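Local structure of Blr3880 protein (Bradyrhizobium japonicum, 2OOD) at residues P296-F301 against G324-G329. The protein probably catalyses the zinc-dependent hydrolytic deamination of guanine to xanthine and ammonia. Sequence-based numbering, arbitrary orientation.
Sequences PCSNLF and GTDVGG. With ZN (zinc ion), chain B; GUN (guanine), chain C.
With OG anti to the backbone N (chi1 177°), Ser-298 reaches from the first turn of helix 296-301 to Asp-326, where chi1 of -167° carries the carboxylate out from the loop, with OD2 toward the serine and OD1 on the zinc ion. Ser-298 OG donates at 2.5 Å to Asp-326 OD2, which accepts through its anti lone pair, on the side away from OD1. That other oxygen, Asp-326 OD1, binds the zinc ion at 2.5 Å. His-79, His-81 and His-234 are the other protein ligands of the zinc, and guanine N2 also binds the zinc ion, at 2.0 Å, together with a water. His-273 makes weak hydrogen bonds to both Ser-298 OG and Asp-326 OD2.

Farther back, a second water joins the backbones: it donates to Gly-324 O and Thr-325 O, each at 2.7 Å, and accepts from Ser-298 N at 3.3 Å. The threonine side chain turns away from the helix, and its OG1 bonds to Asp-77. Gly-329 packs against the serine hydroxyl, with Ser-298 OG 3.5 Å from Gly-329 C. Its carbonyl O approaches the Phe-301 ring obliquely, and the same ring meets that of Tyr-343 of the second subunit, planes at about 45°.

Replacing Ser-298 by an alanine would probably leave Asp-326 OD2 without this donor and its carboxylate less firmly fixed in rotation beside the metal. The loop after strand 320-323 thus brings the zinc-binding aspartate to the C-terminal mouth of the amidohydrolase barrel, while the helix after strand 291-294 supplies a serine consistent with a second-shell residue that steadies the carboxylate beside the zinc ion and the guanine amino nitrogen.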
loop_
_atom_site.group_PDB
_atom_site.type_symbol
_atom_site.label_atom_id
_atom_site.label_comp_id
_atom_site.label_asym_id
_atom_site.label_seq_id
_atom_site.Cartn_x
_atom_site.Cartn_y
_atom_site.Cartn_z
ATOM N N PRO A 296 -6.774 7.211 -4.215
ATOM C CA PRO A 296 -6.735 5.756 -4.077
ATOM C C PRO A 296 -6.502 5.163 -2.692
ATOM O O PRO A 296 -7.176 4.207 -2.323
ATOM C CB PRO A 296 -5.664 5.346 -5.080
ATOM C CG PRO A 296 -4.759 6.508 -5.093
ATOM C CD PRO A 296 -5.701 7.672 -5.110
ATOM N N CYS A 297 -5.567 5.710 -1.923
ATOM C CA CYS A 297 -5.299 5.177 -0.586
ATOM C C CYS A 297 -6.532 5.235 0.292
ATOM O O CYS A 297 -6.822 4.304 1.038
ATOM C CB CYS A 297 -4.179 5.953 0.098
ATOM S SG CYS A 297 -2.565 5.701 -0.612
ATOM N N SER A 298 -7.245 6.351 0.200
ATOM C CA SER A 298 -8.458 6.573 0.968
ATOM C C SER A 298 -9.577 5.667 0.453
ATOM O O SER A 298 -10.251 4.993 1.230
ATOM C CB SER A 298 -8.864 8.041 0.854
ATOM O OG SER A 298 -10.078 8.288 1.526
ATOM N N ASN A 299 -9.756 5.650 -0.865
ATOM C CA ASN A 299 -10.785 4.834 -1.487
ATOM C C ASN A 299 -10.696 3.387 -1.040
ATOM O O ASN A 299 -11.721 2.758 -0.785
ATOM C CB ASN A 299 -10.682 4.908 -3.009
ATOM C CG ASN A 299 -11.024 6.277 -3.542
ATOM O OD1 ASN A 299 -11.641 7.082 -2.849
ATOM N ND2 ASN A 299 -10.642 6.545 -4.779
ATOM N N LEU A 300 -9.474 2.865 -0.938
ATOM C CA LEU A 300 -9.255 1.481 -0.508
ATOM C C LEU A 300 -9.369 1.313 1.009
ATOM O O LEU A 300 -9.960 0.358 1.488
ATOM C CB LEU A 300 -7.880 0.981 -0.979
ATOM C CG LEU A 300 -7.617 0.924 -2.490
ATOM C CD1 LEU A 300 -6.201 0.464 -2.757
ATOM C CD2 LEU A 300 -8.609 -0.012 -3.148
ATOM N N PHE A 301 -8.814 2.244 1.768
ATOM C CA PHE A 301 -8.870 2.159 3.221
ATOM C C PHE A 301 -10.305 2.194 3.766
ATOM O O PHE A 301 -10.651 1.440 4.681
ATOM C CB PHE A 301 -8.061 3.306 3.842
ATOM C CG PHE A 301 -7.935 3.222 5.339
ATOM C CD1 PHE A 301 -6.946 2.437 5.927
ATOM C CD2 PHE A 301 -8.826 3.899 6.165
ATOM C CE1 PHE A 301 -6.848 2.326 7.313
ATOM C CE2 PHE A 301 -8.734 3.790 7.559
ATOM C CZ PHE A 301 -7.742 3.002 8.127
ATOM N N GLY A 324 -4.625 12.576 -4.907
ATOM C CA GLY A 324 -4.695 13.013 -3.528
ATOM C C GLY A 324 -4.413 11.945 -2.499
ATOM O O GLY A 324 -4.684 10.775 -2.727
ATOM N N THR A 325 -3.860 12.349 -1.363
ATOM C CA THR A 325 -3.555 11.420 -0.282
ATOM C C THR A 325 -4.826 11.219 0.515
ATOM O O THR A 325 -5.239 10.099 0.799
ATOM C CB THR A 325 -2.480 11.986 0.681
ATOM O OG1 THR A 325 -2.860 13.302 1.095
ATOM C CG2 THR A 325 -1.121 12.035 0.007
ATOM N N ASP A 326 -5.445 12.340 0.853
ATOM C CA ASP A 326 -6.663 12.370 1.638
ATOM C C ASP A 326 -6.387 11.883 3.053
ATOM O O ASP A 326 -7.151 11.082 3.600
ATOM C CB ASP A 326 -7.741 11.501 0.998
ATOM C CG ASP A 326 -9.108 11.750 1.603
ATOM O OD1 ASP A 326 -9.449 12.944 1.751
ATOM O OD2 ASP A 326 -9.841 10.781 1.922
ATOM N N VAL A 327 -5.297 12.369 3.646
ATOM C CA VAL A 327 -4.948 11.955 4.991
ATOM C C VAL A 327 -6.136 12.042 5.944
ATOM O O VAL A 327 -6.805 13.059 6.092
ATOM C CB VAL A 327 -3.757 12.743 5.548
ATOM C CG1 VAL A 327 -3.657 12.551 7.052
ATOM C CG2 VAL A 327 -2.490 12.243 4.901
ATOM N N GLY A 328 -6.360 10.916 6.598
ATOM C CA GLY A 328 -7.462 10.742 7.502
ATOM C C GLY A 328 -8.030 9.512 6.839
ATOM O O GLY A 328 -7.806 8.389 7.290
ATOM N N GLY A 329 -8.720 9.737 5.725
ATOM C CA GLY A 329 -9.304 8.649 4.974
ATOM C C GLY A 329 -8.183 7.769 4.481
ATOM O O GLY A 329 -8.254 6.548 4.595
HETATM ZN ZN ZN B . -11.502 14.353 1.950
HETATM N N9 GUN C . -16.331 14.539 3.203
HETATM C C8 GUN C . -17.367 14.015 3.903
HETATM N N7 GUN C . -17.113 12.787 4.252
HETATM C C5 GUN C . -15.886 12.436 3.808
HETATM C C6 GUN C . -15.087 11.248 3.884
HETATM O O6 GUN C . -15.484 10.237 4.475
HETATM N N1 GUN C . -13.830 11.271 3.283
HETATM C C2 GUN C . -13.371 12.402 2.626
HETATM N N2 GUN C . -12.112 12.402 2.046
HETATM N N3 GUN C . -14.103 13.499 2.549
HETATM C C4 GUN C . -15.354 13.559 3.113
HETATM O O HOH W 1 -5.358 8.535 -1.386
HETATM O O HOH W 2 -10.547 12.638 3.582
#